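PDB 4B7O: iron-regulated outer membrane protein from Neisseria meningitidis, which transports iron across the outer membrane as a TonB-dependent transporter, and is probably a receptor for siderophore-bound iron. Local coordinates for residues I138-L143 and K248-A253; V199-S204 and F216-N221; L320-K325 and F368-A373; L377-I382 and E450-L455. One frame throughout, in Å; residues are numbered along the deposited sequence.

Interaction 1 of 4, residues I138-L143 and K248-A253; sequences IVDPAL and KRSYLA
L143 lies over strand 248-253, one methyl set on S250 and the other on L252. The contact joins the plug to the inner wall of the barrel, the defining arrangement of TonB-dependent transporters: 138-143 belongs to a plug loop, 248-253 to a barrel strand. CD1 of L143 rests on CB of S250 at 3.8 Å, while CD2 reaches CB of L252 at 3.7 Å, the two leucine side chains running at a slant to one another. The first torsion of L143 (chi1 -67°) sets CG opposite the carbonyl carbon and so aims the fork at the wall. M271 of the next strand also touches L143, and V172, in the loop after strand 166-171, packs on L252.

Beside this apolar patch stands one polar link. OG of S250 donates to OD2 of D140 at 2.9 Å, meeting that oxygen almost in line with its C-O bond. While OD2 of D140 faces the serine, OD1 takes a weak bond of 3.3 Å from N of A142, which closes an Asx turn. The backbone adds a second closure, N of L143 to O of D140 at 3.0 Å. The same OG of S250 stands 3.8 Å from CG of L143.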
loop_
_atom_site.group_PDB
_atom_site.type_symbol
_atom_site.label_atom_id
_atom_site.label_comp_id
_atom_site.label_asym_id
_atom_site.label_seq_id
_atom_site.Cartn_x
_atom_site.Cartn_y
_atom_site.Cartn_z
ATOM N N ILE A 138 -5.218 1.864 -3.596
ATOM C CA ILE A 138 -5.191 0.798 -2.628
ATOM C C ILE A 138 -6.208 -0.282 -2.943
ATOM O O ILE A 138 -7.389 0.001 -3.053
ATOM C CB ILE A 138 -5.487 1.292 -1.208
ATOM C CG1 ILE A 138 -4.455 2.335 -0.783
ATOM C CG2 ILE A 138 -5.407 0.092 -0.292
ATOM C CD1 ILE A 138 -4.771 3.116 0.491
ATOM N N VAL A 139 -5.766 -1.532 -3.021
ATOM C CA VAL A 139 -6.613 -2.656 -3.509
ATOM C C VAL A 139 -7.844 -2.957 -2.631
ATOM O O VAL A 139 -7.886 -2.634 -1.451
ATOM C CB VAL A 139 -5.786 -3.951 -3.633
ATOM C CG1 VAL A 139 -5.493 -4.497 -2.239
ATOM C CG2 VAL A 139 -6.513 -4.984 -4.476
ATOM N N ASP A 140 -8.842 -3.584 -3.217
ATOM C CA ASP A 140 -10.092 -3.748 -2.535
ATOM C C ASP A 140 -10.061 -5.144 -1.895
ATOM O O ASP A 140 -9.870 -6.138 -2.568
ATOM C CB ASP A 140 -11.204 -3.576 -3.567
ATOM C CG ASP A 140 -12.533 -4.124 -3.096
ATOM O OD1 ASP A 140 -12.795 -4.083 -1.877
ATOM O OD2 ASP A 140 -13.309 -4.645 -3.947
ATOM N N PRO A 141 -10.238 -5.219 -0.588
ATOM C CA PRO A 141 -10.178 -6.472 0.177
ATOM C C PRO A 141 -11.099 -7.547 -0.291
ATOM O O PRO A 141 -10.888 -8.727 0.001
ATOM C CB PRO A 141 -10.596 -6.052 1.601
ATOM C CG PRO A 141 -11.222 -4.686 1.449
ATOM C CD PRO A 141 -10.475 -4.055 0.285
ATOM N N ALA A 142 -12.161 -7.174 -0.975
ATOM C CA ALA A 142 -13.022 -8.199 -1.537
ATOM C C ALA A 142 -12.246 -9.224 -2.400
ATOM O O ALA A 142 -12.569 -10.382 -2.453
ATOM C CB ALA A 142 -14.130 -7.537 -2.360
ATOM N N LEU A 143 -11.212 -8.773 -3.074
ATOM C CA LEU A 143 -10.469 -9.610 -3.950
ATOM C C LEU A 143 -9.409 -10.495 -3.255
ATOM O O LEU A 143 -8.958 -11.504 -3.810
ATOM C CB LEU A 143 -9.778 -8.691 -4.953
ATOM C CG LEU A 143 -10.675 -7.913 -5.941
ATOM C CD1 LEU A 143 -9.787 -6.942 -6.692
ATOM C CD2 LEU A 143 -11.405 -8.825 -6.913
ATOM N N LYS A 248 -17.443 1.671 -6.500
ATOM C CA LYS A 248 -16.280 0.775 -6.660
ATOM C C LYS A 248 -16.697 -0.558 -7.219
ATOM O O LYS A 248 -17.605 -1.209 -6.706
ATOM C CB LYS A 248 -15.662 0.529 -5.301
ATOM C CG LYS A 248 -15.142 1.817 -4.673
ATOM C CD LYS A 248 -14.900 1.564 -3.204
ATOM C CE LYS A 248 -14.196 2.719 -2.564
ATOM N NZ LYS A 248 -14.424 2.675 -1.098
ATOM N N ARG A 249 -16.051 -0.974 -8.283
ATOM C CA ARG A 249 -16.300 -2.294 -8.828
ATOM C C ARG A 249 -15.015 -3.074 -8.963
ATOM O O ARG A 249 -13.993 -2.540 -9.389
ATOM C CB ARG A 249 -16.946 -2.174 -10.184
ATOM C CG ARG A 249 -18.346 -1.661 -10.002
ATOM C CD ARG A 249 -18.937 -1.157 -11.283
ATOM N NE ARG A 249 -20.042 -0.264 -10.970
ATOM C CZ ARG A 249 -20.792 0.258 -11.920
ATOM N NH1 ARG A 249 -20.542 -0.067 -13.189
ATOM N NH2 ARG A 249 -21.772 1.080 -11.616
ATOM N N SER A 250 -15.055 -4.333 -8.597
ATOM C CA SER A 250 -13.915 -5.156 -8.825
ATOM C C SER A 250 -14.370 -6.501 -9.295
ATOM O O SER A 250 -15.438 -6.960 -8.902
ATOM C CB SER A 250 -13.078 -5.263 -7.560
ATOM O OG SER A 250 -13.830 -5.826 -6.508
ATOM N N TYR A 251 -13.593 -7.108 -10.181
ATOM C CA TYR A 251 -13.783 -8.507 -10.464
ATOM C C TYR A 251 -12.444 -9.226 -10.605
ATOM O O TYR A 251 -11.401 -8.609 -10.782
ATOM C CB TYR A 251 -14.723 -8.689 -11.645
ATOM C CG TYR A 251 -14.093 -8.456 -12.953
ATOM C CD1 TYR A 251 -13.410 -9.492 -13.597
ATOM C CD2 TYR A 251 -14.210 -7.240 -13.588
ATOM C CE1 TYR A 251 -12.811 -9.295 -14.810
ATOM C CE2 TYR A 251 -13.640 -7.040 -14.812
ATOM C CZ TYR A 251 -12.934 -8.073 -15.415
ATOM O OH TYR A 251 -12.312 -7.885 -16.631
ATOM N N LEU A 252 -12.475 -10.535 -10.457
ATOM C CA LEU A 252 -11.270 -11.332 -10.544
ATOM C C LEU A 252 -11.611 -12.582 -11.311
ATOM O O LEU A 252 -12.581 -13.279 -10.958
ATOM C CB LEU A 252 -10.791 -11.696 -9.146
ATOM C CG LEU A 252 -9.619 -12.662 -9.004
ATOM C CD1 LEU A 252 -8.325 -12.206 -9.680
ATOM C CD2 LEU A 252 -9.389 -12.896 -7.517
ATOM N N ALA A 253 -10.852 -12.855 -12.365
ATOM C CA ALA A 253 -10.968 -14.169 -13.009
ATOM C C ALA A 253 -9.627 -14.914 -12.901
ATOM O O ALA A 253 -8.527 -14.344 -13.165
ATOM C CB ALA A 253 -11.398 -14.047 -14.451
#

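Interaction 2 of 4, residues V199-S204 and F216-N221; sequences VSYGAS and FSYNRN
OH of Y201 is gripped from two directions on the outer face of this antiparallel hairpin. NH1 of R220 donates to it at 3.0 Å with an N-H...O angle of 156°, the oxygen lying close to the guanidinium plane, and a water sits 3.2 Å from the same OH of Y201. That water also bonds OH of Y218, at 2.8 Å, and thus links tyrosines of both strands. A first torsion of 58° sets the Y201 ring between backbone N and carbonyl carbon, from where it leans across to R220. CB of R220 lies over the rim of one ring face, and the extended arginine chain then runs past the phenol to bring its guanidinium nearly perpendicular to the ring, with planes 85° apart. The Y218 ring turns its edge toward Y201.

Beneath run the hydrogen-bonded pairs Y201-R220 and A203-Y218 of two neighbouring barrel strands. The opposite face, with S200, G202, S204, S217, N219 and N221, looks into the barrel; N219 there touches A142 of the plug. Small residues dominate it, and OG of S204 lies 2.8 Å from OG of S217. On the outer face NE of R220 has a salt bridge to D247, so its charge is probably shared between that acid and the phenol; the positive group is likely to polarise the Y201 hydroxyl, which acts as acceptor toward NH1.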
loop_
_atom_site.group_PDB
_atom_site.type_symbol
_atom_site.label_atom_id
_atom_site.label_comp_id
_atom_site.label_asym_id
_atom_site.label_seq_id
_atom_site.Cartn_x
_atom_site.Cartn_y
_atom_site.Cartn_z
ATOM N N VAL A 199 -24.197 0.697 0.044
ATOM C CA VAL A 199 -24.666 -0.661 -0.044
ATOM C C VAL A 199 -23.701 -1.437 -0.911
ATOM O O VAL A 199 -23.198 -0.924 -1.901
ATOM C CB VAL A 199 -26.084 -0.749 -0.652
ATOM C CG1 VAL A 199 -26.949 0.438 -0.202
ATOM C CG2 VAL A 199 -26.014 -0.798 -2.158
ATOM N N SER A 200 -23.423 -2.680 -0.557
ATOM C CA SER A 200 -22.480 -3.431 -1.388
ATOM C C SER A 200 -23.000 -4.820 -1.627
ATOM O O SER A 200 -23.883 -5.277 -0.913
ATOM C CB SER A 200 -21.086 -3.463 -0.759
ATOM O OG SER A 200 -21.132 -4.153 0.472
ATOM N N TYR A 201 -22.469 -5.483 -2.640
ATOM C CA TYR A 201 -22.883 -6.846 -2.928
ATOM C C TYR A 201 -21.876 -7.450 -3.822
ATOM O O TYR A 201 -21.097 -6.727 -4.447
ATOM C CB TYR A 201 -24.265 -6.906 -3.575
ATOM C CG TYR A 201 -24.401 -6.132 -4.848
ATOM C CD1 TYR A 201 -24.677 -4.763 -4.805
ATOM C CD2 TYR A 201 -24.300 -6.764 -6.104
ATOM C CE1 TYR A 201 -24.802 -4.008 -5.973
ATOM C CE2 TYR A 201 -24.440 -6.025 -7.290
ATOM C CZ TYR A 201 -24.671 -4.643 -7.199
ATOM O OH TYR A 201 -24.829 -3.875 -8.303
ATOM N N GLY A 202 -21.913 -8.778 -3.905
ATOM C CA GLY A 202 -20.946 -9.474 -4.687
ATOM C C GLY A 202 -21.341 -10.900 -4.888
ATOM O O GLY A 202 -22.153 -11.423 -4.166
ATOM N N ALA A 203 -20.755 -11.518 -5.898
ATOM C CA ALA A 203 -21.012 -12.902 -6.145
ATOM C C ALA A 203 -19.741 -13.575 -6.659
ATOM O O ALA A 203 -18.915 -13.000 -7.404
ATOM C CB ALA A 203 -22.108 -13.043 -7.159
ATOM N N SER A 204 -19.577 -14.815 -6.265
ATOM C CA SER A 204 -18.471 -15.561 -6.774
ATOM C C SER A 204 -18.882 -16.975 -7.195
ATOM O O SER A 204 -19.774 -17.569 -6.563
ATOM C CB SER A 204 -17.349 -15.571 -5.732
ATOM O OG SER A 204 -16.178 -16.034 -6.373
ATOM N N PHE A 216 -14.389 -17.244 -10.689
ATOM C CA PHE A 216 -14.737 -15.902 -11.143
ATOM C C PHE A 216 -15.466 -15.113 -10.064
ATOM O O PHE A 216 -16.440 -15.595 -9.471
ATOM C CB PHE A 216 -15.488 -15.904 -12.482
ATOM C CG PHE A 216 -15.945 -14.551 -12.898
ATOM C CD1 PHE A 216 -15.059 -13.669 -13.517
ATOM C CD2 PHE A 216 -17.250 -14.116 -12.612
ATOM C CE1 PHE A 216 -15.470 -12.371 -13.879
ATOM C CE2 PHE A 216 -17.667 -12.826 -12.960
ATOM C CZ PHE A 216 -16.783 -11.953 -13.600
ATOM N N SER A 217 -15.008 -13.899 -9.823
ATOM C CA SER A 217 -15.583 -13.097 -8.754
ATOM C C SER A 217 -15.878 -11.642 -9.095
ATOM O O SER A 217 -15.036 -10.938 -9.650
ATOM C CB SER A 217 -14.676 -13.110 -7.558
ATOM O OG SER A 217 -15.482 -13.351 -6.473
ATOM N N TYR A 218 -17.060 -11.187 -8.684
ATOM C CA TYR A 218 -17.507 -9.854 -8.946
ATOM C C TYR A 218 -17.928 -9.175 -7.634
ATOM O O TYR A 218 -18.605 -9.793 -6.809
ATOM C CB TYR A 218 -18.718 -9.914 -9.892
ATOM C CG TYR A 218 -19.293 -8.543 -10.124
ATOM C CD1 TYR A 218 -18.608 -7.598 -10.920
ATOM C CD2 TYR A 218 -20.488 -8.160 -9.527
ATOM C CE1 TYR A 218 -19.111 -6.321 -11.118
ATOM C CE2 TYR A 218 -21.007 -6.881 -9.737
ATOM C CZ TYR A 218 -20.310 -5.971 -10.535
ATOM O OH TYR A 218 -20.824 -4.711 -10.726
ATOM N N ASN A 219 -17.612 -7.903 -7.470
ATOM C CA ASN A 219 -17.998 -7.205 -6.254
ATOM C C ASN A 219 -18.277 -5.740 -6.515
ATOM O O ASN A 219 -17.526 -5.042 -7.211
ATOM C CB ASN A 219 -16.923 -7.339 -5.165
ATOM C CG ASN A 219 -17.521 -7.362 -3.762
ATOM O OD1 ASN A 219 -17.671 -6.303 -3.079
ATOM N ND2 ASN A 219 -17.902 -8.574 -3.319
ATOM N N ARG A 220 -19.355 -5.239 -5.954
ATOM C CA ARG A 220 -19.571 -3.844 -6.118
ATOM C C ARG A 220 -19.873 -3.200 -4.808
ATOM O O ARG A 220 -20.495 -3.781 -3.964
ATOM C CB ARG A 220 -20.634 -3.570 -7.150
ATOM C CG ARG A 220 -21.327 -2.243 -6.941
ATOM C CD ARG A 220 -22.321 -2.007 -8.045
ATOM N NE ARG A 220 -22.613 -0.592 -8.281
ATOM C CZ ARG A 220 -23.858 -0.096 -8.323
ATOM N NH1 ARG A 220 -24.900 -0.907 -8.112
ATOM N NH2 ARG A 220 -24.069 1.201 -8.564
ATOM N N ASN A 221 -19.357 -2.002 -4.607
ATOM C CA ASN A 221 -19.648 -1.289 -3.402
ATOM C C ASN A 221 -19.988 0.150 -3.728
ATOM O O ASN A 221 -19.136 0.918 -4.191
ATOM C CB ASN A 221 -18.499 -1.372 -2.405
ATOM C CG ASN A 221 -18.733 -0.495 -1.174
ATOM O OD1 ASN A 221 -19.882 -0.202 -0.764
ATOM N ND2 ASN A 221 -17.641 -0.056 -0.576
HETATM O O HOH W 1 -23.570 -4.229 -11.219
#

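Interaction 3 of 4, residues L320-K325 and F368-A373; sequences LGFVEK and FDSRLA
E324 stands over R371 rather than in line with it: OE1 hovers 3.2 Å above the centre of the guanidinium, and the carboxylate and guanidinium planes are 81° apart. E324 is extended, whereas R371 bends at its second and third torsions (126° and -63°), bringing its flat group under the acid. The 3.3 Å between OE1 of E324 and NE of R371 is therefore a salt bridge of charges, with no N-H aimed at the oxygen.

K325 and D369 instead lie alongside, pointing the same way, with CB of K325 3.7 Å from OD2 of D369; the other carboxylate oxygen is paired with K379. On the other flank, CG2 of V323 meets CD1 of F368 at 4.0 Å.

A classic beta bulge puts both E324 and K325 opposite D369. O of D369 accepts from N of K325 at 3.2 Å; the shorter bond from E324 is of doubtful length. The bulge follows a type II' turn, L320 to V323, joining consecutive barrel strands, consistent with the short periplasmic turns of this family. Without a directed N-H, the E324-R371 attraction is probably mainly electrostatic and less directional than an end-on or side-on pairing.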
loop_
_atom_site.group_PDB
_atom_site.type_symbol
_atom_site.label_atom_id
_atom_site.label_comp_id
_atom_site.label_asym_id
_atom_site.label_seq_id
_atom_site.Cartn_x
_atom_site.Cartn_y
_atom_site.Cartn_z
ATOM N N LEU A 320 13.249 -29.818 -8.864
ATOM C CA LEU A 320 13.638 -29.686 -10.240
ATOM C C LEU A 320 15.141 -29.967 -10.376
ATOM O O LEU A 320 15.926 -29.149 -10.929
ATOM C CB LEU A 320 13.307 -28.269 -10.686
ATOM C CG LEU A 320 13.186 -28.020 -12.182
ATOM C CD1 LEU A 320 11.742 -27.614 -12.518
ATOM C CD2 LEU A 320 14.227 -26.974 -12.603
ATOM N N GLY A 321 15.543 -31.140 -9.882
ATOM C CA GLY A 321 16.962 -31.476 -9.867
ATOM C C GLY A 321 17.672 -30.612 -8.847
ATOM O O GLY A 321 17.317 -30.616 -7.667
ATOM N N PHE A 322 18.639 -29.820 -9.293
ATOM C CA PHE A 322 19.426 -29.012 -8.340
ATOM C C PHE A 322 18.678 -27.783 -7.721
ATOM O O PHE A 322 19.163 -27.104 -6.775
ATOM C CB PHE A 322 20.811 -28.675 -8.935
ATOM C CG PHE A 322 20.826 -27.494 -9.879
ATOM C CD1 PHE A 322 20.794 -26.172 -9.376
ATOM C CD2 PHE A 322 20.947 -27.682 -11.280
ATOM C CE1 PHE A 322 20.846 -25.074 -10.240
ATOM C CE2 PHE A 322 20.991 -26.583 -12.152
ATOM C CZ PHE A 322 20.948 -25.281 -11.630
ATOM N N VAL A 323 17.489 -27.516 -8.260
ATOM C CA VAL A 323 16.629 -26.468 -7.768
ATOM C C VAL A 323 15.497 -27.119 -6.948
ATOM O O VAL A 323 14.709 -27.926 -7.467
ATOM C CB VAL A 323 16.137 -25.597 -8.932
ATOM C CG1 VAL A 323 14.914 -24.773 -8.541
ATOM C CG2 VAL A 323 17.289 -24.735 -9.489
ATOM N N GLU A 324 15.466 -26.778 -5.657
ATOM C CA GLU A 324 14.494 -27.314 -4.715
ATOM C C GLU A 324 13.128 -26.658 -4.938
ATOM O O GLU A 324 12.081 -27.322 -4.893
ATOM C CB GLU A 324 14.952 -27.044 -3.262
ATOM C CG GLU A 324 13.946 -27.534 -2.209
ATOM C CD GLU A 324 14.488 -27.528 -0.782
ATOM O OE1 GLU A 324 15.688 -27.222 -0.595
ATOM O OE2 GLU A 324 13.699 -27.839 0.144
ATOM N N LYS A 325 13.152 -25.343 -5.162
ATOM C CA LYS A 325 11.942 -24.563 -5.373
ATOM C C LYS A 325 12.189 -23.326 -6.235
ATOM O O LYS A 325 13.155 -22.561 -6.022
ATOM C CB LYS A 325 11.320 -24.163 -4.043
ATOM C CG LYS A 325 10.066 -23.354 -4.212
ATOM C CD LYS A 325 9.071 -23.697 -3.125
ATOM C CE LYS A 325 8.049 -22.570 -2.998
ATOM N NZ LYS A 325 6.797 -23.104 -2.382
ATOM N N PHE A 368 14.818 -18.641 -7.315
ATOM C CA PHE A 368 15.314 -20.018 -7.110
ATOM C C PHE A 368 15.832 -20.337 -5.697
ATOM O O PHE A 368 16.547 -19.516 -5.082
ATOM C CB PHE A 368 16.499 -20.276 -8.024
ATOM C CG PHE A 368 16.221 -20.065 -9.465
ATOM C CD1 PHE A 368 15.737 -21.121 -10.256
ATOM C CD2 PHE A 368 16.483 -18.818 -10.065
ATOM C CE1 PHE A 368 15.518 -20.935 -11.621
ATOM C CE2 PHE A 368 16.257 -18.623 -11.435
ATOM C CZ PHE A 368 15.781 -19.692 -12.208
ATOM N N ASP A 369 15.518 -21.559 -5.251
ATOM C CA ASP A 369 16.089 -22.205 -4.056
ATOM C C ASP A 369 16.823 -23.524 -4.325
ATOM O O ASP A 369 16.203 -24.523 -4.735
ATOM C CB ASP A 369 14.984 -22.555 -3.085
ATOM C CG ASP A 369 14.238 -21.351 -2.599
ATOM O OD1 ASP A 369 14.800 -20.237 -2.658
ATOM O OD2 ASP A 369 13.089 -21.528 -2.134
ATOM N N SER A 370 18.123 -23.532 -4.040
ATOM C CA SER A 370 18.903 -24.789 -3.950
ATOM C C SER A 370 19.463 -25.041 -2.511
ATOM O O SER A 370 20.178 -24.195 -1.914
ATOM C CB SER A 370 20.056 -24.844 -4.957
ATOM O OG SER A 370 20.050 -23.744 -5.825
ATOM N N ARG A 371 19.083 -26.204 -1.985
ATOM C CA ARG A 371 19.605 -26.794 -0.771
ATOM C C ARG A 371 21.110 -27.111 -0.892
ATOM O O ARG A 371 21.560 -27.751 -1.834
ATOM C CB ARG A 371 18.821 -28.083 -0.519
ATOM C CG ARG A 371 19.251 -28.813 0.719
ATOM C CD ARG A 371 18.065 -29.084 1.624
ATOM N NE ARG A 371 17.469 -27.837 2.100
ATOM C CZ ARG A 371 16.252 -27.728 2.631
ATOM N NH1 ARG A 371 15.478 -28.808 2.761
ATOM N NH2 ARG A 371 15.806 -26.529 3.012
ATOM N N LEU A 372 21.888 -26.644 0.062
ATOM C CA LEU A 372 23.298 -26.916 0.078
ATOM C C LEU A 372 23.653 -27.970 1.102
ATOM O O LEU A 372 24.615 -28.698 0.921
ATOM C CB LEU A 372 24.053 -25.647 0.361
ATOM C CG LEU A 372 24.400 -24.928 -0.933
ATOM C CD1 LEU A 372 23.411 -25.187 -2.068
ATOM C CD2 LEU A 372 24.583 -23.454 -0.634
ATOM N N ALA A 373 22.896 -28.051 2.184
ATOM C CA ALA A 373 23.137 -29.060 3.209
ATOM C C ALA A 373 21.800 -29.182 3.884
ATOM O O ALA A 373 20.882 -28.436 3.539
ATOM C CB ALA A 373 24.211 -28.599 4.195
#

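Interaction 4 of 4, residues L377-I382 and E450-L455; sequences LLKYGI and EAIHEL
K379 packs closely against E450 and I452 on one face of this strand pair. Its CD comes within 3.4 Å of OE1 of E450 and 3.7 Å of CD1 of I452. K379 and E450 run side by side in the same direction, whereas I452 lies across the lysine chain. Bends at the third and fourth torsions of K379 (111° and 53°) lead NZ off to D369 on the strand beyond, leaving it 5.4 Å from OE1 of E450. The carboxylate of E450 has weak bonds of its own, to S155 and S157 of the plug, and this places the tight face inside the barrel.

The strands are antiparallel neighbours of the transmembrane beta-barrel of a TonB-dependent transporter. Two hydrogen-bonded pairs, L377 with I452 and K379 with E450, bracket a non-hydrogen-bonded one, L378 with A451; N of L377 to O of I452 is 2.6 Å, as is N of K379 to O of E450. L377 and I452 share the inner face but meet less intimately, CB to CB at 4.5 Å.

The outer face is sparser. There A451 is exposed, and L378 approaches it through CD1, 4.2 Å from CB of A451. With CG of L378 opposite the backbone N (chi1 -170°), the second torsion then turns CD1 toward the other strand, 3.5 Å from O of E450.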
loop_
_atom_site.group_PDB
_atom_site.type_symbol
_atom_site.label_atom_id
_atom_site.label_comp_id
_atom_site.label_asym_id
_atom_site.label_seq_id
_atom_site.Cartn_x
_atom_site.Cartn_y
_atom_site.Cartn_z
ATOM N N LEU A 377 19.931 -23.277 3.018
ATOM C CA LEU A 377 19.239 -23.045 1.752
ATOM C C LEU A 377 19.939 -21.875 1.113
ATOM O O LEU A 377 20.400 -20.968 1.818
ATOM C CB LEU A 377 17.760 -22.722 2.010
ATOM C CG LEU A 377 16.793 -22.621 0.816
ATOM C CD1 LEU A 377 16.580 -23.982 0.123
ATOM C CD2 LEU A 377 15.445 -22.040 1.232
ATOM N N LEU A 378 20.072 -21.918 -0.206
ATOM C CA LEU A 378 20.654 -20.821 -0.957
ATOM C C LEU A 378 19.533 -20.266 -1.844
ATOM O O LEU A 378 18.803 -21.046 -2.492
ATOM C CB LEU A 378 21.765 -21.363 -1.853
ATOM C CG LEU A 378 22.669 -20.345 -2.568
ATOM C CD1 LEU A 378 23.111 -19.176 -1.688
ATOM C CD2 LEU A 378 23.914 -21.024 -3.131
ATOM N N LYS A 379 19.348 -18.952 -1.855
ATOM C CA LYS A 379 18.298 -18.369 -2.723
ATOM C C LYS A 379 18.944 -17.431 -3.685
ATOM O O LYS A 379 19.861 -16.681 -3.305
ATOM C CB LYS A 379 17.270 -17.554 -1.939
ATOM C CG LYS A 379 16.308 -18.324 -1.049
ATOM C CD LYS A 379 15.694 -17.354 -0.049
ATOM C CE LYS A 379 14.219 -17.072 -0.274
ATOM N NZ LYS A 379 13.493 -18.371 -0.343
ATOM N N TYR A 380 18.470 -17.446 -4.937
ATOM C CA TYR A 380 18.962 -16.484 -5.914
ATOM C C TYR A 380 17.830 -16.283 -6.915
ATOM O O TYR A 380 16.972 -17.168 -7.119
ATOM C CB TYR A 380 20.265 -17.002 -6.581
ATOM C CG TYR A 380 20.091 -18.447 -7.028
ATOM C CD1 TYR A 380 20.075 -19.457 -6.099
ATOM C CD2 TYR A 380 19.865 -18.796 -8.389
ATOM C CE1 TYR A 380 19.897 -20.783 -6.455
ATOM C CE2 TYR A 380 19.658 -20.135 -8.764
ATOM C CZ TYR A 380 19.690 -21.125 -7.785
ATOM O OH TYR A 380 19.458 -22.453 -8.065
ATOM N N GLY A 381 17.820 -15.116 -7.524
ATOM C CA GLY A 381 16.866 -14.846 -8.537
ATOM C C GLY A 381 17.056 -13.521 -9.182
ATOM O O GLY A 381 18.070 -12.832 -8.957
ATOM N N ILE A 382 16.044 -13.150 -9.944
ATOM C CA ILE A 382 16.111 -12.015 -10.903
ATOM C C ILE A 382 14.811 -11.229 -10.857
ATOM O O ILE A 382 13.747 -11.816 -10.817
ATOM C CB ILE A 382 16.221 -12.578 -12.346
ATOM C CG1 ILE A 382 17.530 -13.325 -12.516
ATOM C CG2 ILE A 382 16.221 -11.464 -13.379
ATOM C CD1 ILE A 382 18.692 -12.342 -12.535
ATOM N N GLU A 450 21.091 -15.134 -1.636
ATOM C CA GLU A 450 20.855 -15.074 -0.212
ATOM C C GLU A 450 21.052 -16.442 0.372
ATOM O O GLU A 450 20.545 -17.440 -0.164
ATOM C CB GLU A 450 19.422 -14.630 0.066
ATOM C CG GLU A 450 19.143 -14.263 1.510
ATOM C CD GLU A 450 17.723 -13.721 1.713
ATOM O OE1 GLU A 450 16.768 -14.541 1.606
ATOM O OE2 GLU A 450 17.569 -12.486 1.980
ATOM N N ALA A 451 21.760 -16.491 1.500
ATOM C CA ALA A 451 22.059 -17.771 2.142
ATOM C C ALA A 451 21.328 -17.915 3.477
ATOM O O ALA A 451 21.305 -16.986 4.269
ATOM C CB ALA A 451 23.573 -17.923 2.328
ATOM N N ILE A 452 20.751 -19.075 3.733
ATOM C CA ILE A 452 20.087 -19.240 4.974
ATOM C C ILE A 452 20.612 -20.513 5.558
ATOM O O ILE A 452 20.464 -21.588 4.945
ATOM C CB ILE A 452 18.555 -19.298 4.786
ATOM C CG1 ILE A 452 18.076 -17.965 4.205
ATOM C CG2 ILE A 452 17.807 -19.594 6.080
ATOM C CD1 ILE A 452 16.824 -18.137 3.421
ATOM N N HIS A 453 21.207 -20.368 6.748
ATOM C CA HIS A 453 21.827 -21.470 7.495
ATOM C C HIS A 453 21.272 -21.600 8.875
ATOM O O HIS A 453 21.375 -20.663 9.699
ATOM C CB HIS A 453 23.345 -21.264 7.565
ATOM C CG HIS A 453 24.077 -22.434 8.191
ATOM N ND1 HIS A 453 23.666 -23.720 8.038
ATOM C CD2 HIS A 453 25.192 -22.479 9.009
ATOM C CE1 HIS A 453 24.489 -24.532 8.707
ATOM N NE2 HIS A 453 25.421 -23.768 9.299
ATOM N N GLU A 454 20.706 -22.758 9.169
ATOM C CA GLU A 454 20.141 -23.005 10.462
ATOM C C GLU A 454 20.848 -24.149 11.242
ATOM O O GLU A 454 21.098 -25.230 10.668
ATOM C CB GLU A 454 18.666 -23.366 10.284
ATOM C CG GLU A 454 17.784 -23.205 11.528
ATOM C CD GLU A 454 17.674 -24.483 12.352
ATOM O OE1 GLU A 454 17.732 -25.567 11.705
ATOM O OE2 GLU A 454 17.543 -24.431 13.631
ATOM N N LEU A 455 21.093 -23.939 12.548
ATOM C CA LEU A 455 21.568 -25.015 13.452
ATOM C C LEU A 455 21.027 -24.921 14.873
ATOM O O LEU A 455 21.343 -23.980 15.572
ATOM C CB LEU A 455 23.117 -25.047 13.488
ATOM C CG LEU A 455 23.786 -26.241 14.237
ATOM C CD1 LEU A 455 23.290 -27.616 13.754
ATOM C CD2 LEU A 455 25.307 -26.121 14.147
#

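How the interactions relate
From the N terminus, the plug comes first; its loop 138-143 meets barrel strand 246-259 in interaction 1, closing a long loop that includes the start of the barrel. Interaction 2, the hairpin of strands 198-209 and 212-223, forms wholly within that loop, and the two touch because 212-223 pairs with 246-259: N of L252 reaches O of S217 at 2.7 Å. Interaction 3 brings 320-325 to 368-373, closing over most of strands 323-339 and 355-373, and interaction 4 joins 377-382 to 450-455 around helix 423-434. Their centres lie 35 Å or more from the first two; strands 355-373 and 376-391 are neighbours, with OG of S370 2.7 Å from OH of Y380. None cross.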